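Local coordinates for DNA processing protein DprA (Streptococcus pneumoniae, PDB 3UQZ) that binds single-stranded DNA cooperatively, shields it from nucleases and helps load RecA onto it during natural transformation, at residues I232-A237 with R242-I247; E7-K12 with Y194-Q199; A149-A154 with T161-G166. All blocks are in the same frame, centred on the assembly; numbering follows the deposited sequence.

Contact 1: I232-A237 with R242-I247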
loop_
_atom_site.group_PDB
_atom_site.type_symbol
_atom_site.label_atom_id
_atom_site.label_comp_id
_atom_site.label_asym_id
_atom_site.label_seq_id
_atom_site.Cartn_x
_atom_site.Cartn_y
_atom_site.Cartn_z
ATOM N N ILE A 232 -10.809 10.827 -8.005
ATOM C CA ILE A 232 -11.010 11.329 -9.373
ATOM C C ILE A 232 -9.835 12.235 -9.793
ATOM O O ILE A 232 -9.306 12.065 -10.893
ATOM C CB ILE A 232 -12.423 11.976 -9.538
ATOM C CG1 ILE A 232 -13.533 10.892 -9.472
ATOM C CG2 ILE A 232 -12.540 12.778 -10.844
ATOM C CD1 ILE A 232 -14.940 11.379 -9.076
ATOM N N THR A 233 -9.389 13.132 -8.885
ATOM C CA THR A 233 -8.252 14.046 -9.068
ATOM C C THR A 233 -6.967 13.234 -9.329
ATOM O O THR A 233 -6.212 13.572 -10.238
ATOM C CB THR A 233 -8.128 14.979 -7.837
ATOM O OG1 THR A 233 -9.367 15.657 -7.629
ATOM C CG2 THR A 233 -7.031 16.002 -7.969
ATOM N N CYS A 234 -6.740 12.156 -8.552
ATOM C CA CYS A 234 -5.562 11.284 -8.646
ATOM C C CYS A 234 -5.565 10.420 -9.891
ATOM O O CYS A 234 -4.522 10.250 -10.531
ATOM C CB CYS A 234 -5.404 10.447 -7.386
ATOM S SG CYS A 234 -5.014 11.419 -5.913
ATOM N N GLU A 235 -6.731 9.874 -10.241
ATOM C CA GLU A 235 -6.877 9.072 -11.448
ATOM C C GLU A 235 -6.593 9.939 -12.685
ATOM O O GLU A 235 -5.853 9.502 -13.564
ATOM C CB GLU A 235 -8.257 8.390 -11.498
ATOM C CG GLU A 235 -8.386 7.242 -10.502
ATOM C CD GLU A 235 -9.694 6.466 -10.481
ATOM O OE1 GLU A 235 -10.771 7.083 -10.657
ATOM O OE2 GLU A 235 -9.639 5.238 -10.240
ATOM N N ARG A 236 -7.093 11.193 -12.705
ATOM C CA ARG A 236 -6.823 12.128 -13.800
ATOM C C ARG A 236 -5.351 12.625 -13.768
ATOM O O ARG A 236 -4.764 12.835 -14.830
ATOM C CB ARG A 236 -7.844 13.288 -13.819
ATOM C CG ARG A 236 -7.782 14.204 -15.066
ATOM C CD ARG A 236 -8.452 13.599 -16.294
ATOM N NE ARG A 236 -8.263 14.413 -17.494
ATOM C CZ ARG A 236 -7.290 14.236 -18.384
ATOM N NH1 ARG A 236 -6.395 13.267 -18.211
ATOM N NH2 ARG A 236 -7.200 15.017 -19.449
ATOM N N ALA A 237 -4.749 12.765 -12.557
ATOM C CA ALA A 237 -3.337 13.164 -12.411
ATOM C C ALA A 237 -2.418 12.072 -12.976
ATOM O O ALA A 237 -1.397 12.393 -13.591
ATOM C CB ALA A 237 -2.996 13.437 -10.954
ATOM N N ARG A 242 1.470 12.423 -13.960
ATOM C CA ARG A 242 1.941 12.935 -12.669
ATOM C C ARG A 242 2.019 11.814 -11.626
ATOM O O ARG A 242 1.227 10.867 -11.667
ATOM C CB ARG A 242 1.051 14.098 -12.157
ATOM C CG ARG A 242 0.693 15.198 -13.171
ATOM C CD ARG A 242 1.905 15.943 -13.709
ATOM N NE ARG A 242 1.614 17.351 -13.989
ATOM C CZ ARG A 242 1.178 17.813 -15.159
ATOM N NH1 ARG A 242 0.958 16.980 -16.170
ATOM N NH2 ARG A 242 0.961 19.110 -15.327
ATOM N N ASP A 243 2.993 11.917 -10.701
ATOM C CA ASP A 243 3.192 10.944 -9.635
ATOM C C ASP A 243 2.135 11.123 -8.571
ATOM O O ASP A 243 1.798 12.259 -8.213
ATOM C CB ASP A 243 4.572 11.106 -8.981
ATOM C CG ASP A 243 5.773 10.724 -9.820
ATOM O OD1 ASP A 243 5.667 9.750 -10.612
ATOM O OD2 ASP A 243 6.847 11.340 -9.628
ATOM N N VAL A 244 1.611 9.998 -8.056
ATOM C CA VAL A 244 0.656 10.010 -6.960
ATOM C C VAL A 244 1.229 9.277 -5.759
ATOM O O VAL A 244 1.713 8.152 -5.894
ATOM C CB VAL A 244 -0.862 9.826 -7.286
ATOM C CG1 VAL A 244 -1.112 9.426 -8.733
ATOM C CG2 VAL A 244 -1.576 8.902 -6.317
ATOM N N PHE A 245 1.301 9.985 -4.623
ATOM C CA PHE A 245 1.860 9.505 -3.368
ATOM C C PHE A 245 0.724 9.284 -2.400
ATOM O O PHE A 245 0.132 10.252 -1.920
ATOM C CB PHE A 245 2.880 10.519 -2.810
ATOM C CG PHE A 245 3.952 10.936 -3.784
ATOM C CD1 PHE A 245 5.011 10.088 -4.083
ATOM C CD2 PHE A 245 3.904 12.181 -4.406
ATOM C CE1 PHE A 245 6.001 10.473 -4.994
ATOM C CE2 PHE A 245 4.893 12.563 -5.325
ATOM C CZ PHE A 245 5.931 11.703 -5.613
ATOM N N ALA A 246 0.379 8.011 -2.141
ATOM C CA ALA A 246 -0.740 7.690 -1.265
ATOM C C ALA A 246 -0.328 7.307 0.147
ATOM O O ALA A 246 0.586 6.501 0.332
ATOM C CB ALA A 246 -1.607 6.618 -1.892
ATOM N N ILE A 247 -0.991 7.918 1.146
ATOM C CA ILE A 247 -0.776 7.639 2.566
ATOM C C ILE A 247 -1.742 6.506 2.960
ATOM O O ILE A 247 -2.958 6.676 2.796
ATOM C CB ILE A 247 -0.960 8.908 3.457
ATOM C CG1 ILE A 247 0.042 10.029 3.069
ATOM C CG2 ILE A 247 -0.842 8.552 4.953
ATOM C CD1 ILE A 247 -0.360 11.443 3.520
#
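Arg242 enters the contact through its backbone: its N donates to Ala237 O at 2.9 Å with an N-H···O angle of 154°, closing the turn between helix 229-239 and the strand that follows. Arg242 CB is directed at the helix and lies 3.3 Å from the same Ala237 O, while Ala237 CB and Arg242 CB pack at 4.3 Å. From there the side chain leaves the helix. With CG beside the backbone N (chi1 -46°) and two further bends, the guanidinium group reaches backbone carbonyls instead: NE bonds to Cys216 O, NH2 to Gly214 O and NH1 to Glu240 O. Gly214 lies near the C-terminal end of helix 204-215, whose dipole would probably favour the positive charge.

The chain then runs as strand 243-246, completing the beta-alpha-beta unit of strand 218-222, helix 229-239 and strand 243-246 in the Rossmann fold. Val244 is the strand residue that meets the helix. Its CB points toward Cys234, with CG1 3.9 Å from Cys234 O and CG2 4.3 Å from Cys234 CB, and both side chains also rest on Val221 of the neighbouring strand. Beyond Val244 the strand draws away from the helix segment, and farther along the chain Ile247 packs against Ile251 of the second subunit.

Contact 2: E7-K12 with Y194-Q199; sequences EIYKLK and YGPGEQ
Tyr9 meets the loop end-on: its phenol reaches out from helix 5-13 and brings its OH to the backbone of Gly195 and the ring of Pro196. The hydroxyl oxygen lies 3.9 Å from Gly195 CA, so the phenol end rests on bare backbone. On the neighbouring residue, Pro196 CD is 4.1 Å from Tyr9 OH, and the two side chains cross obliquely. Both approaches are van der Waals in kind, and the polar bond of the hydroxyl is made instead with Glu67 OE2. The reach of the ring follows from its first torsion, with CG anti to the backbone N (chi1 -171°), which carries the phenol out from the helix toward the loop.

The surface that receives it is a type II beta turn from Gly195 to Glu198. Gly197 occupies the third position with a positive phi of 76°, as is usual for this turn. The closing bond from Glu198 N to Gly195 O is weak at 3.3 Å, but a second link ties the same two residues: Gly195 N donates to Glu198 OE2 at 3.1 Å. The carboxylate is met on its anti side, with the donor 26° out of its plane.

This small contact is one point where the sterile alpha motif domain touches the Rossmann-type domain. Around it, Tyr9 makes an edge-to-face pair with Phe96 and touches Leu94, both on strand 94-99, while helix 61-69 contributes Leu64 against Tyr9 and Glu67 against Pro196.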
loop_
_atom_site.group_PDB
_atom_site.type_symbol
_atom_site.label_atom_id
_atom_site.label_comp_id
_atom_site.label_asym_id
_atom_site.label_seq_id
_atom_site.Cartn_x
_atom_site.Cartn_y
_atom_site.Cartn_z
ATOM N N GLU A 7 -10.106 40.863 -23.105
ATOM C CA GLU A 7 -10.886 40.268 -24.186
ATOM C C GLU A 7 -11.145 38.800 -23.934
ATOM O O GLU A 7 -12.267 38.344 -24.176
ATOM C CB GLU A 7 -10.257 40.524 -25.557
ATOM C CG GLU A 7 -10.290 41.983 -25.984
ATOM C CD GLU A 7 -11.649 42.565 -26.319
ATOM O OE1 GLU A 7 -12.604 41.787 -26.554
ATOM O OE2 GLU A 7 -11.752 43.812 -26.357
ATOM N N ILE A 8 -10.147 38.082 -23.361
ATOM C CA ILE A 8 -10.284 36.674 -22.969
ATOM C C ILE A 8 -11.465 36.559 -21.983
ATOM O O ILE A 8 -12.370 35.752 -22.208
ATOM C CB ILE A 8 -8.953 36.099 -22.399
ATOM C CG1 ILE A 8 -7.894 35.914 -23.524
ATOM C CG2 ILE A 8 -9.205 34.791 -21.678
ATOM C CD1 ILE A 8 -6.430 35.703 -23.064
ATOM N N TYR A 9 -11.490 37.429 -20.950
ATOM C CA TYR A 9 -12.577 37.502 -19.969
ATOM C C TYR A 9 -13.900 37.824 -20.656
ATOM O O TYR A 9 -14.901 37.158 -20.372
ATOM C CB TYR A 9 -12.264 38.538 -18.874
ATOM C CG TYR A 9 -13.234 38.517 -17.710
ATOM C CD1 TYR A 9 -13.488 37.339 -17.010
ATOM C CD2 TYR A 9 -13.879 39.680 -17.290
ATOM C CE1 TYR A 9 -14.382 37.313 -15.940
ATOM C CE2 TYR A 9 -14.768 39.665 -16.214
ATOM C CZ TYR A 9 -15.015 38.478 -15.543
ATOM O OH TYR A 9 -15.886 38.450 -14.484
ATOM N N LYS A 10 -13.894 38.816 -21.590
ATOM C CA LYS A 10 -15.074 39.215 -22.366
ATOM C C LYS A 10 -15.629 38.047 -23.217
ATOM O O LYS A 10 -16.850 37.926 -23.338
ATOM C CB LYS A 10 -14.786 40.464 -23.209
ATOM C CG LYS A 10 -16.038 41.186 -23.688
ATOM C CD LYS A 10 -15.701 42.460 -24.435
ATOM C CE LYS A 10 -16.925 43.060 -25.081
ATOM N NZ LYS A 10 -16.571 44.214 -25.934
ATOM N N LEU A 11 -14.742 37.168 -23.752
ATOM C CA LEU A 11 -15.140 35.978 -24.528
ATOM C C LEU A 11 -15.822 34.933 -23.637
ATOM O O LEU A 11 -16.796 34.317 -24.056
ATOM C CB LEU A 11 -13.948 35.355 -25.288
ATOM C CG LEU A 11 -13.313 36.182 -26.419
ATOM C CD1 LEU A 11 -12.088 35.500 -26.955
ATOM C CD2 LEU A 11 -14.277 36.407 -27.557
ATOM N N LYS A 12 -15.326 34.757 -22.396
ATOM C CA LYS A 12 -15.906 33.856 -21.392
ATOM C C LYS A 12 -17.312 34.363 -21.028
ATOM O O LYS A 12 -18.249 33.571 -20.953
ATOM C CB LYS A 12 -15.021 33.793 -20.129
ATOM C CG LYS A 12 -14.081 32.595 -20.105
ATOM C CD LYS A 12 -13.235 32.496 -18.849
ATOM C CE LYS A 12 -12.784 31.070 -18.644
ATOM N NZ LYS A 12 -11.607 30.987 -17.759
ATOM N N TYR A 194 -12.774 32.034 -11.529
ATOM C CA TYR A 194 -14.040 32.721 -11.329
ATOM C C TYR A 194 -13.905 34.185 -10.950
ATOM O O TYR A 194 -13.050 34.562 -10.156
ATOM C CB TYR A 194 -14.909 31.931 -10.334
ATOM C CG TYR A 194 -14.901 30.453 -10.664
ATOM C CD1 TYR A 194 -15.573 29.967 -11.786
ATOM C CD2 TYR A 194 -14.121 29.561 -9.938
ATOM C CE1 TYR A 194 -15.481 28.628 -12.162
ATOM C CE2 TYR A 194 -14.033 28.216 -10.298
ATOM C CZ TYR A 194 -14.726 27.754 -11.403
ATOM O OH TYR A 194 -14.629 26.440 -11.783
ATOM N N GLY A 195 -14.748 35.002 -11.560
ATOM C CA GLY A 195 -14.759 36.443 -11.365
ATOM C C GLY A 195 -15.444 36.880 -10.088
ATOM O O GLY A 195 -15.972 36.041 -9.355
ATOM N N PRO A 196 -15.468 38.203 -9.806
ATOM C CA PRO A 196 -16.077 38.688 -8.553
ATOM C C PRO A 196 -17.506 38.232 -8.260
ATOM O O PRO A 196 -18.357 38.218 -9.151
ATOM C CB PRO A 196 -15.972 40.209 -8.683
ATOM C CG PRO A 196 -14.802 40.430 -9.589
ATOM C CD PRO A 196 -14.885 39.316 -10.583
ATOM N N GLY A 197 -17.746 37.830 -7.020
ATOM C CA GLY A 197 -19.064 37.416 -6.558
ATOM C C GLY A 197 -19.571 36.048 -6.967
ATOM O O GLY A 197 -20.699 35.700 -6.612
ATOM N N GLU A 198 -18.759 35.246 -7.698
ATOM C CA GLU A 198 -19.149 33.901 -8.136
ATOM C C GLU A 198 -19.256 32.932 -6.960
ATOM O O GLU A 198 -18.362 32.872 -6.112
ATOM C CB GLU A 198 -18.249 33.365 -9.259
ATOM C CG GLU A 198 -18.416 34.124 -10.565
ATOM C CD GLU A 198 -18.244 33.306 -11.831
ATOM O OE1 GLU A 198 -19.022 32.342 -12.021
ATOM O OE2 GLU A 198 -17.370 33.662 -12.656
ATOM N N GLN A 199 -20.369 32.195 -6.916
ATOM C CA GLN A 199 -20.764 31.282 -5.846
ATOM C C GLN A 199 -20.190 29.856 -5.912
ATOM O O GLN A 199 -19.881 29.376 -7.008
ATOM C CB GLN A 199 -22.315 31.239 -5.770
ATOM C CG GLN A 199 -22.976 32.549 -5.329
ATOM C CD GLN A 199 -22.467 33.045 -4.006
ATOM O OE1 GLN A 199 -21.719 34.022 -3.952
ATOM N NE2 GLN A 199 -22.841 32.376 -2.918
#

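Contact 3: A149-A154 with T161-G166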
loop_
_atom_site.group_PDB
_atom_site.type_symbol
_atom_site.label_atom_id
_atom_site.label_comp_id
_atom_site.label_asym_id
_atom_site.label_seq_id
_atom_site.Cartn_x
_atom_site.Cartn_y
_atom_site.Cartn_z
ATOM N N ALA A 149 -5.863 20.954 6.633
ATOM C CA ALA A 149 -4.741 20.401 7.388
ATOM C C ALA A 149 -3.436 20.531 6.606
ATOM O O ALA A 149 -2.384 20.737 7.204
ATOM C CB ALA A 149 -5.008 18.948 7.727
ATOM N N ALA A 150 -3.519 20.443 5.262
ATOM C CA ALA A 150 -2.385 20.597 4.355
ATOM C C ALA A 150 -1.834 22.039 4.404
ATOM O O ALA A 150 -0.626 22.231 4.563
ATOM C CB ALA A 150 -2.794 20.230 2.941
ATOM N N HIS A 151 -2.739 23.038 4.313
ATOM C CA HIS A 151 -2.425 24.461 4.340
ATOM C C HIS A 151 -1.837 24.861 5.687
ATOM O O HIS A 151 -0.770 25.458 5.722
ATOM C CB HIS A 151 -3.680 25.295 4.035
ATOM C CG HIS A 151 -4.115 25.255 2.599
ATOM N ND1 HIS A 151 -5.403 24.913 2.245
ATOM C CD2 HIS A 151 -3.428 25.568 1.476
ATOM C CE1 HIS A 151 -5.454 25.019 0.931
ATOM N NE2 HIS A 151 -4.288 25.399 0.425
HETATM N N MSE A 152 -2.498 24.483 6.798
HETATM C CA MSE A 152 -2.033 24.782 8.156
HETATM C C MSE A 152 -0.673 24.170 8.502
HETATM O O MSE A 152 0.130 24.820 9.174
HETATM C CB MSE A 152 -3.106 24.447 9.195
HETATM C CG MSE A 152 -4.315 25.363 9.088
HETATM SE SE MSE A 152 -5.764 24.859 10.233
HETATM C CE MSE A 152 -4.871 25.282 11.816
ATOM N N ALA A 153 -0.394 22.965 8.000
ATOM C CA ALA A 153 0.885 22.293 8.209
ATOM C C ALA A 153 2.036 23.019 7.490
ATOM O O ALA A 153 3.140 23.103 8.033
ATOM C CB ALA A 153 0.800 20.850 7.753
ATOM N N ALA A 154 1.766 23.561 6.290
ATOM C CA ALA A 154 2.724 24.334 5.504
ATOM C C ALA A 154 3.052 25.614 6.263
ATOM O O ALA A 154 4.227 25.923 6.463
ATOM C CB ALA A 154 2.136 24.667 4.136
ATOM N N THR A 161 2.317 28.103 0.776
ATOM C CA THR A 161 1.113 27.440 0.266
ATOM C C THR A 161 0.373 28.200 -0.861
ATOM O O THR A 161 0.312 29.433 -0.847
ATOM C CB THR A 161 0.177 26.998 1.420
ATOM O OG1 THR A 161 -0.745 26.033 0.918
ATOM C CG2 THR A 161 -0.601 28.143 2.040
ATOM N N ILE A 162 -0.206 27.445 -1.821
ATOM C CA ILE A 162 -1.052 27.989 -2.892
ATOM C C ILE A 162 -2.438 27.370 -2.734
ATOM O O ILE A 162 -2.548 26.148 -2.635
ATOM C CB ILE A 162 -0.501 27.765 -4.338
ATOM C CG1 ILE A 162 0.859 28.449 -4.551
ATOM C CG2 ILE A 162 -1.519 28.225 -5.410
ATOM C CD1 ILE A 162 1.589 28.028 -5.820
ATOM N N ALA A 163 -3.492 28.204 -2.715
ATOM C CA ALA A 163 -4.888 27.752 -2.671
ATOM C C ALA A 163 -5.563 27.996 -4.026
ATOM O O ALA A 163 -5.413 29.075 -4.610
ATOM C CB ALA A 163 -5.654 28.460 -1.577
ATOM N N VAL A 164 -6.272 26.983 -4.543
ATOM C CA VAL A 164 -7.033 27.073 -5.803
ATOM C C VAL A 164 -8.513 26.958 -5.377
ATOM O O VAL A 164 -8.917 25.932 -4.836
ATOM C CB VAL A 164 -6.589 26.008 -6.857
ATOM C CG1 VAL A 164 -7.274 26.220 -8.203
ATOM C CG2 VAL A 164 -5.073 26.021 -7.035
ATOM N N ILE A 165 -9.275 28.044 -5.499
ATOM C CA ILE A 165 -10.669 28.060 -5.043
ATOM C C ILE A 165 -11.714 27.795 -6.135
ATOM O O ILE A 165 -11.398 27.822 -7.331
ATOM C CB ILE A 165 -10.971 29.333 -4.202
ATOM C CG1 ILE A 165 -10.697 30.633 -4.998
ATOM C CG2 ILE A 165 -10.206 29.291 -2.867
ATOM C CD1 ILE A 165 -11.211 31.931 -4.352
ATOM N N GLY A 166 -12.940 27.503 -5.698
ATOM C CA GLY A 166 -14.090 27.258 -6.568
ATOM C C GLY A 166 -15.142 28.353 -6.519
ATOM O O GLY A 166 -16.310 28.118 -6.827
#
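His151 and Ala154, one helical turn apart, face Thr161 at the start of the next strand, within the beta-alpha-beta crossover of strand 137-140, helix 146-157 and strand 161-164. This is the repeating element of a Rossmann fold: the helix runs back over the sheet, here nearly antiparallel to the strand that follows, with an angle of 156° between the two directions. The axes of segment 149-154 and strand 161-164 come within 8.9 Å of each other.

In the first shell, the imidazole of His151 lies along the strand with its edge to Thr161 and to Ile162 O, both near the ring plane. The two side chains, His151 and Thr161, cross at about a right angle. His151 CG lies 3.8 Å from Thr161 OG1. The methyl of Ala163 approaches the ring obliquely from further along the strand. Ala154 completes the shell as a plain apolar contact, its CB 4.1 Å from Thr161 CB.

What brings the imidazole edge to the strand is its first torsion, with CG beside the backbone N and anti to the carbonyl carbon (chi1 -73°). The helix holds its own shape through Ala153 N to Ala149 O (3.1 Å) and Ala154 N to Ala150 O (3.2 Å). Farther out, Ile184 of helix 178-187 packs on His151, Thr161 and Ala163, and Leu142 touches His151 and Ala163. Ala154 also rests on Ile138 of the adjacent strand. Thr161 OG1, anti to its own amide nitrogen at chi1 -163°, is hydrogen-bonded to Ile138 O.

All three contacts are buried, but they do different work in the fold. Contacts 1 and 3 each join a helix to the following strand of one parallel region of the sheet; strands 161-164 and 243-246 are separated there by three others, and the contact centres lie about 17 Å apart. Contact 1 relies on a backbone bond at the turn, contact 3 mainly on side-chain packing, of an imidazole edge and alanine methyls against the strand. Contact 2 joins residues far apart in sequence, from two different domains, and buries 73 Å² against 192 and 185 Å². It nevertheless touches contact 3, where Tyr194 CD2 lies 3.8 Å from Gly166 C, whereas contacts 1 and 2 sit on opposite sides of the chain's centre.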